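Local structure of coenzyme F420-dependent N(5),N(10)-methenyltetrahydromethanopterin reductase-related protein (Desulfurobacterium thermolithotrophum DSM 11699, 6HUZ) at residues 250-262 with 301-314. The protein is an [Fe]-hydrogenase paralog that binds the iron-guanylylpyridinol cofactor and uses tetrahydrofolate derivatives as substrates. Sequence-based numbering, arbitrary orientation. Where two conformers were deposited one is given.
Sequences VTKYGLEGLIKLL and LIKEAENFSPSEPT. With NA (sodium ion), chain I.
The Phe308 ring lies flat on Gly257 in a CH-pi contact: Gly257 CA sits 3.5 Å from the ring centroid, 6° off its normal. A side chain at Gly257 would crowd Phe308 CZ and Tyr253 CB. Around this dent stand Tyr253 CB, Glu256 CG, Lys260 CB and Leu261 CD1. With CG anti to the backbone N (chi1 172°), Phe308 reaches into it. Ala305 is the second bump; its methyl fits between Glu256 O and Ile259 CG2. There the axes of segments 250-262 and 301-306 cross at -84°, 8.0 Å apart. Ile259 CD1 meets Leu301 CB at 3.7 Å. In one of its two conformers, Lys260 bends over the C-terminal end of helix 301-306, where its NZ donates to Ala305 O (3.0 Å) and weakly to Phe308 O. Tyr253 OH donates to Glu312 O at 2.7 Å, nearly in line with the carbonyl. Pro310 CB and Thr314 CG2 also touch this side chain. A leucine in place of Tyr253 would probably leave Glu312 O without this donor. Lys252 NZ pairs with Glu312 OE2 and with Glu325 of the second subunit. Glu256 binds a sodium ion together with Lys356 O and Glu236 of that subunit. The contact lays helix 299-306 and its following loop across the C-terminal end of helix 232-262, where Leu261 also touches Leu249. It is part of the dimer interface, with Leu166 of the second subunit on Tyr253 and Pro313.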
ATOM      1  N   VAL A 250       5.974  -0.192  -7.482  1.00 23.71           N
ATOM      2  CA  VAL A 250       7.207   0.483  -7.016  1.00 22.24           C
ATOM      3  C   VAL A 250       8.326  -0.580  -6.880  1.00 24.82           C
ATOM      4  O   VAL A 250       9.428  -0.358  -7.354  1.00 24.62           O
ATOM      5  CB  VAL A 250       7.007   1.258  -5.681  1.00 27.21           C
ATOM      6  CG1 VAL A 250       8.356   1.786  -5.151  1.00 23.78           C
ATOM      7  CG2 VAL A 250       6.012   2.402  -5.859  1.00 24.67           C
ATOM      8  N   THR A 251       8.043  -1.731  -6.256  1.00 24.07           N
ATOM      9  CA  THR A 251       9.080  -2.771  -6.098  1.00 23.68           C
ATOM     10  C   THR A 251       9.625  -3.285  -7.395  1.00 28.04           C
ATOM     11  O   THR A 251      10.837  -3.453  -7.571  1.00 29.60           O
ATOM     12  CB  THR A 251       8.516  -3.974  -5.319  1.00 27.90           C
ATOM     13  OG1 THR A 251       8.226  -3.540  -4.007  1.00 28.44           O
ATOM     14  CG2 THR A 251       9.485  -5.186  -5.261  1.00 26.35           C
ATOM     15  N   LYS A 252       8.743  -3.597  -8.307  1.00 26.77           N
ATOM     16  CA  LYS A 252       9.186  -4.150  -9.556  1.00 26.84           C
ATOM     17  C   LYS A 252       9.638  -3.124 -10.580  1.00 33.40           C
ATOM     18  O   LYS A 252      10.630  -3.355 -11.276  1.00 35.24           O
ATOM     19  CB  LYS A 252       8.010  -4.953 -10.146  1.00 28.83           C
ATOM     20  CG  LYS A 252       8.261  -5.619 -11.474  1.00 41.19           C
ATOM     21  CD  LYS A 252       9.098  -6.848 -11.350  1.00 51.18           C
ATOM     22  CE  LYS A 252       8.926  -7.731 -12.565  1.00 47.58           C
ATOM     23  NZ  LYS A 252       9.647  -9.013 -12.380  1.00 72.06           N
ATOM     24  N   TYR A 253       8.907  -2.036 -10.724  1.00 29.59           N
ATOM     25  CA  TYR A 253       9.206  -1.065 -11.785  1.00 29.26           C
ATOM     26  C   TYR A 253       9.630   0.313 -11.345  1.00 30.27           C
ATOM     27  O   TYR A 253       9.849   1.163 -12.196  1.00 31.15           O
ATOM     28  CB  TYR A 253       7.977  -0.947 -12.744  1.00 30.58           C
ATOM     29  CG  TYR A 253       7.394  -2.259 -13.233  1.00 33.95           C
ATOM     30  CD1 TYR A 253       8.047  -3.021 -14.199  1.00 38.69           C
ATOM     31  CD2 TYR A 253       6.147  -2.695 -12.797  1.00 33.11           C
ATOM     32  CE1 TYR A 253       7.481  -4.201 -14.697  1.00 36.70           C
ATOM     33  CE2 TYR A 253       5.597  -3.882 -13.255  1.00 35.69           C
ATOM     34  CZ  TYR A 253       6.263  -4.635 -14.206  1.00 39.54           C
ATOM     35  OH  TYR A 253       5.685  -5.814 -14.622  1.00 49.73           O
ATOM     36  N   GLY A 254       9.785   0.535 -10.057  1.00 29.10           N
ATOM     37  CA  GLY A 254      10.206   1.841  -9.550  1.00 26.73           C
ATOM     38  C   GLY A 254       9.106   2.880  -9.625  1.00 29.90           C
ATOM     39  O   GLY A 254       8.011   2.627 -10.134  1.00 28.98           O
ATOM     40  N   LEU A 255       9.393   4.057  -9.143  1.00 28.37           N
ATOM     41  CA  LEU A 255       8.393   5.134  -9.169  1.00 29.49           C
ATOM     42  C   LEU A 255       8.002   5.531 -10.585  1.00 31.77           C
ATOM     43  O   LEU A 255       6.874   5.944 -10.832  1.00 30.85           O
ATOM     44  CB  LEU A 255       8.982   6.373  -8.462  1.00 29.22           C
ATOM     45  CG  LEU A 255       8.881   6.375  -6.934  1.00 32.25           C
ATOM     46  CD1 LEU A 255       9.799   7.456  -6.344  1.00 31.21           C
ATOM     47  CD2 LEU A 255       7.431   6.557  -6.494  1.00 35.48           C
ATOM     48  N   GLU A 256       8.944   5.445 -11.509  1.00 27.63           N
ATOM     49  CA  GLU A 256       8.661   5.812 -12.882  1.00 30.30           C
ATOM     50  C   GLU A 256       7.656   4.828 -13.472  1.00 27.84           C
ATOM     51  O   GLU A 256       6.800   5.242 -14.205  1.00 26.69           O
ATOM     52  CB  GLU A 256       9.954   5.915 -13.718  1.00 31.19           C
ATOM     53  CG  GLU A 256      10.666   4.603 -14.023  1.00 47.52           C
ATOM     54  CD  GLU A 256      11.721   4.174 -13.010  1.00 55.66           C
ATOM     55  OE1 GLU A 256      11.553   4.467 -11.806  1.00 34.53           O
ATOM     56  OE2 GLU A 256      12.717   3.539 -13.421  1.00 59.90           O
ATOM     57  N   GLY A 257       7.758   3.556 -13.125  1.00 25.81           N
ATOM     58  CA  GLY A 257       6.845   2.543 -13.620  1.00 23.16           C
ATOM     59  C   GLY A 257       5.469   2.741 -13.000  1.00 28.80           C
ATOM     60  O   GLY A 257       4.461   2.665 -13.687  1.00 31.93           O
ATOM     61  N   LEU A 258       5.433   3.027 -11.707  1.00 26.81           N
ATOM     62  CA  LEU A 258       4.206   3.277 -10.961  1.00 25.31           C
ATOM     63  C   LEU A 258       3.412   4.386 -11.624  1.00 31.26           C
ATOM     64  O   LEU A 258       2.205   4.248 -11.837  1.00 28.31           O
ATOM     65  CB  LEU A 258       4.564   3.724  -9.528  1.00 24.72           C
ATOM     66  CG  LEU A 258       3.362   4.192  -8.717  1.00 26.49           C
ATOM     67  CD1 LEU A 258       2.443   3.031  -8.376  1.00 24.89           C
ATOM     68  CD2 LEU A 258       3.813   4.892  -7.460  1.00 25.56           C
ATOM     69  N   ILE A 259       4.093   5.494 -11.932  1.00 29.37           N
ATOM     70  CA  ILE A 259       3.457   6.652 -12.554  1.00 28.69           C
ATOM     71  C   ILE A 259       2.946   6.317 -13.974  1.00 36.37           C
ATOM     72  O   ILE A 259       1.805   6.633 -14.288  1.00 33.98           O
ATOM     73  CB  ILE A 259       4.422   7.861 -12.566  1.00 31.26           C
ATOM     74  CG1 ILE A 259       4.691   8.377 -11.120  1.00 29.69           C
ATOM     75  CG2 ILE A 259       3.879   8.979 -13.457  1.00 31.25           C
ATOM     76  CD1 ILE A 259       6.022   9.198 -10.972  1.00 37.88           C
ATOM     77  N   LYS A 260       3.777   5.684 -14.822  1.00 31.08           N
ATOM     78  CA  LYS A 260       3.358   5.350 -16.185  0.50 29.63           C
ATOM     79  C   LYS A 260       2.226   4.329 -16.227  1.00 34.06           C
ATOM     80  O   LYS A 260       1.295   4.461 -17.025  1.00 30.47           O
ATOM     81  CB  LYS A 260       4.541   4.789 -16.983  0.50 31.51           C
ATOM     82  CG  LYS A 260       4.204   4.432 -18.435  0.50 33.17           C
ATOM     83  CD  LYS A 260       3.837   5.662 -19.246  0.50 42.45           C
ATOM     84  CE  LYS A 260       4.076   5.472 -20.727  0.50 52.81           C
ATOM     85  NZ  LYS A 260       5.520   5.305 -21.059  0.50 46.45           N
ATOM     86  N   LEU A 261       2.309   3.299 -15.414  1.00 30.13           N
ATOM     87  CA  LEU A 261       1.261   2.286 -15.460  1.00 29.44           C
ATOM     88  C   LEU A 261      -0.069   2.681 -14.815  1.00 29.13           C
ATOM     89  O   LEU A 261      -1.094   2.340 -15.378  1.00 30.21           O
ATOM     90  CB  LEU A 261       1.796   0.978 -14.897  1.00 28.56           C
ATOM     91  CG  LEU A 261       2.977   0.416 -15.728  1.00 28.40           C
ATOM     92  CD1 LEU A 261       3.786  -0.582 -14.913  1.00 27.83           C
ATOM     93  CD2 LEU A 261       2.481  -0.196 -17.036  1.00 25.58           C
ATOM     94  N   LEU A 262      -0.094   3.389 -13.674  1.00 28.18           N
ATOM     95  CA  LEU A 262      -1.405   3.731 -13.091  1.00 29.03           C
ATOM     96  C   LEU A 262      -2.160   4.798 -13.903  1.00 35.44           C
ATOM     97  O   LEU A 262      -3.403   4.768 -13.976  1.00 34.40           O
ATOM     98  CB  LEU A 262      -1.263   4.212 -11.635  1.00 29.05           C
ATOM     99  CG  LEU A 262      -0.994   3.149 -10.593  1.00 31.11           C
ATOM    100  CD1 LEU A 262      -0.801   3.785  -9.217  1.00 28.35           C
ATOM    101  CD2 LEU A 262      -2.149   2.152 -10.533  1.00 33.00           C
ATOM    102  N   LEU A 301      10.617  12.708 -12.646  1.00 35.11           N
ATOM    103  CA  LEU A 301       9.944  11.409 -12.645  1.00 34.26           C
ATOM    104  C   LEU A 301       9.029  11.256 -13.835  1.00 39.72           C
ATOM    105  O   LEU A 301       8.934  10.159 -14.398  1.00 36.97           O
ATOM    106  CB  LEU A 301       9.142  11.220 -11.361  1.00 33.24           C
ATOM    107  CG  LEU A 301       9.955  11.012 -10.079  1.00 37.13           C
ATOM    108  CD1 LEU A 301       9.017  10.696  -8.889  1.00 37.23           C
ATOM    109  CD2 LEU A 301      10.963   9.877 -10.228  1.00 35.49           C
ATOM    110  N   ILE A 302       8.337  12.356 -14.208  1.00 38.26           N
ATOM    111  CA  ILE A 302       7.423  12.395 -15.345  1.00 39.64           C
ATOM    112  C   ILE A 302       8.234  12.065 -16.590  1.00 45.46           C
ATOM    113  O   ILE A 302       7.727  11.374 -17.460  1.00 49.59           O
ATOM    114  CB  ILE A 302       6.755  13.800 -15.465  1.00 42.74           C
ATOM    115  CG1 ILE A 302       5.926  14.153 -14.214  1.00 40.99           C
ATOM    116  CG2 ILE A 302       5.891  13.910 -16.731  1.00 45.68           C
ATOM    117  CD1 ILE A 302       4.821  13.116 -13.802  1.00 36.31           C
ATOM    118  N   LYS A 303       9.489  12.532 -16.673  1.00 42.64           N
ATOM    119  CA  LYS A 303      10.347  12.252 -17.820  1.00 42.57           C
ATOM    120  C   LYS A 303      10.742  10.767 -17.836  1.00 44.68           C
ATOM    121  O   LYS A 303      10.709  10.134 -18.891  1.00 45.17           O
ATOM    122  CB  LYS A 303      11.585  13.168 -17.829  1.00 47.72           C
ATOM    123  CG  LYS A 303      12.261  13.251 -19.187  1.00 72.98           C
ATOM    124  CD  LYS A 303      13.767  13.424 -19.084  1.00 82.65           C
ATOM    125  CE  LYS A 303      14.449  13.181 -20.409  1.00 94.32           C
ATOM    126  NZ  LYS A 303      15.924  13.325 -20.302  1.00108.61           N
ATOM    127  N   GLU A 304      11.091  10.192 -16.678  1.00 41.95           N
ATOM    128  CA  GLU A 304      11.449   8.765 -16.629  1.00 40.13           C
ATOM    129  C   GLU A 304      10.208   7.933 -17.042  1.00 41.22           C
ATOM    130  O   GLU A 304      10.326   6.979 -17.812  1.00 40.99           O
ATOM    131  CB  GLU A 304      11.886   8.351 -15.208  1.00 39.33           C
ATOM    132  CG  GLU A 304      13.146   9.016 -14.698  1.00 43.19           C
ATOM    133  CD  GLU A 304      13.537   8.586 -13.292  1.00 65.22           C
ATOM    134  OE1 GLU A 304      12.988   7.569 -12.817  1.00 47.46           O
ATOM    135  OE2 GLU A 304      14.390   9.252 -12.661  1.00 51.77           O
ATOM    136  N   ALA A 305       9.023   8.307 -16.538  1.00 38.38           N
ATOM    137  CA  ALA A 305       7.771   7.593 -16.849  1.00 38.21           C
ATOM    138  C   ALA A 305       7.500   7.584 -18.338  1.00 42.61           C
ATOM    139  O   ALA A 305       7.049   6.574 -18.874  1.00 42.02           O
ATOM    140  CB  ALA A 305       6.604   8.221 -16.104  1.00 38.91           C
ATOM    141  N   GLU A 306       7.795   8.690 -19.025  1.00 44.28           N
ATOM    142  CA  GLU A 306       7.588   8.774 -20.468  1.00 44.41           C
ATOM    143  C   GLU A 306       8.525   7.808 -21.220  1.00 49.58           C
ATOM    144  O   GLU A 306       8.160   7.307 -22.274  1.00 51.92           O
ATOM    145  CB  GLU A 306       7.763  10.219 -20.955  1.00 46.43           C
ATOM    146  CG  GLU A 306       6.623  11.124 -20.511  1.00 54.35           C
ATOM    147  CD  GLU A 306       6.711  12.556 -21.004  1.00104.29           C
ATOM    148  OE1 GLU A 306       7.694  13.251 -20.658  1.00114.22           O
ATOM    149  OE2 GLU A 306       5.790  12.985 -21.737  1.00109.22           O
ATOM    150  N   ASN A 307       9.719   7.526 -20.683  1.00 44.06           N
ATOM    151  CA  ASN A 307      10.649   6.601 -21.347  1.00 45.44           C
ATOM    152  C   ASN A 307      10.574   5.167 -20.751  1.00 48.75           C
ATOM    153  O   ASN A 307      11.422   4.330 -21.063  1.00 47.93           O
ATOM    154  CB  ASN A 307      12.074   7.146 -21.211  1.00 53.47           C
ATOM    155  CG  ASN A 307      12.240   8.528 -21.812  1.00 77.72           C
ATOM    156  OD1 ASN A 307      12.576   9.504 -21.123  1.00 70.57           O
ATOM    157  ND2 ASN A 307      12.005   8.643 -23.114  1.00 55.25           N
ATOM    158  N   PHE A 308       9.561   4.889 -19.902  1.00 43.97           N
ATOM    159  CA  PHE A 308       9.406   3.590 -19.236  1.00 39.72           C
ATOM    160  C   PHE A 308       8.635   2.575 -20.011  1.00 40.15           C
ATOM    161  O   PHE A 308       7.641   2.911 -20.634  1.00 39.84           O
ATOM    162  CB  PHE A 308       8.666   3.771 -17.900  1.00 40.34           C
ATOM    163  CG  PHE A 308       8.286   2.453 -17.247  1.00 38.01           C
ATOM    164  CD1 PHE A 308       9.229   1.702 -16.568  1.00 35.63           C
ATOM    165  CD2 PHE A 308       6.999   1.941 -17.373  1.00 36.84           C
ATOM    166  CE1 PHE A 308       8.887   0.462 -16.012  1.00 36.03           C
ATOM    167  CE2 PHE A 308       6.650   0.720 -16.793  1.00 37.08           C
ATOM    168  CZ  PHE A 308       7.599  -0.024 -16.136  1.00 33.67           C
ATOM    169  N   SER A 309       9.046   1.312 -19.917  1.00 37.31           N
ATOM    170  CA  SER A 309       8.331   0.219 -20.572  1.00 39.10           C
ATOM    171  C   SER A 309       8.474  -1.012 -19.666  1.00 42.22           C
ATOM    172  O   SER A 309       9.593  -1.281 -19.222  1.00 40.70           O
ATOM    173  CB  SER A 309       8.913  -0.062 -21.954  1.00 45.46           C
ATOM    174  OG  SER A 309       7.952  -0.732 -22.751  1.00 58.06           O
ATOM    175  N   PRO A 310       7.400  -1.765 -19.326  1.00 37.20           N
ATOM    176  CA  PRO A 310       7.600  -2.931 -18.447  1.00 36.91           C
ATOM    177  C   PRO A 310       8.391  -4.028 -19.170  1.00 42.86           C
ATOM    178  O   PRO A 310       7.994  -4.446 -20.246  1.00 41.88           O
ATOM    179  CB  PRO A 310       6.172  -3.383 -18.116  1.00 36.05           C
ATOM    180  CG  PRO A 310       5.363  -2.940 -19.288  1.00 41.33           C
ATOM    181  CD  PRO A 310       5.981  -1.629 -19.726  1.00 38.26           C
ATOM    182  N   SER A 311       9.496  -4.482 -18.589  1.00 41.54           N
ATOM    183  CA  SER A 311      10.344  -5.522 -19.203  1.00 44.03           C
ATOM    184  C   SER A 311       9.688  -6.893 -19.179  1.00 52.50           C
ATOM    185  O   SER A 311       9.825  -7.647 -20.132  1.00 55.45           O
ATOM    186  CB  SER A 311      11.696  -5.585 -18.488  1.00 45.02           C
ATOM    187  OG  SER A 311      11.527  -5.639 -17.080  1.00 59.63           O
ATOM    188  N   GLU A 312       8.984  -7.224 -18.089  1.00 50.08           N
ATOM    189  CA  GLU A 312       8.317  -8.504 -17.987  1.00 50.54           C
ATOM    190  C   GLU A 312       7.002  -8.373 -17.209  1.00 54.47           C
ATOM    191  O   GLU A 312       6.832  -7.461 -16.388  1.00 51.96           O
ATOM    192  CB  GLU A 312       9.251  -9.532 -17.350  1.00 52.49           C
ATOM    193  CG  GLU A 312       9.667  -9.200 -15.943  1.00 64.05           C
ATOM    194  CD  GLU A 312      10.674 -10.191 -15.401  1.00 77.76           C
ATOM    195  OE1 GLU A 312      11.741 -10.363 -16.032  1.00 94.05           O
ATOM    196  OE2 GLU A 312      10.394 -10.799 -14.345  1.00 64.08           O
ATOM    197  N   PRO A 313       6.057  -9.293 -17.460  1.00 48.76           N
ATOM    198  CA  PRO A 313       4.773  -9.228 -16.753  1.00 46.01           C
ATOM    199  C   PRO A 313       4.838  -9.652 -15.296  1.00 46.61           C
ATOM    200  O   PRO A 313       5.775 -10.326 -14.878  1.00 44.28           O
ATOM    201  CB  PRO A 313       3.895 -10.194 -17.554  1.00 48.17           C
ATOM    202  CG  PRO A 313       4.825 -11.167 -18.119  1.00 53.42           C
ATOM    203  CD  PRO A 313       6.098 -10.430 -18.397  1.00 49.97           C
ATOM    204  N   THR A 314       3.828  -9.260 -14.524  1.00 38.45           N
ATOM    205  CA  THR A 314       3.714  -9.630 -13.122  1.00 37.68           C
ATOM    206  C   THR A 314       2.283  -9.476 -12.672  1.00 36.57           C
ATOM    207  O   THR A 314       1.453  -8.882 -13.374  1.00 37.48           O
ATOM    208  CB  THR A 314       4.653  -8.820 -12.212  1.00 51.11           C
ATOM    209  OG1 THR A 314       4.681  -9.458 -10.923  1.00 48.18           O
ATOM    210  CG2 THR A 314       4.218  -7.363 -12.059  1.00 42.92           C
TER
HETATM  211 NA    NA I 408      13.536   3.389  -9.851  1.00 47.49          NA
HETATM  212  O   HOH W   1       7.303   4.975 -23.527  1.00 76.51           O
HETATM  213  O   HOH W   2      16.053   4.448 -10.167  1.00 55.27           O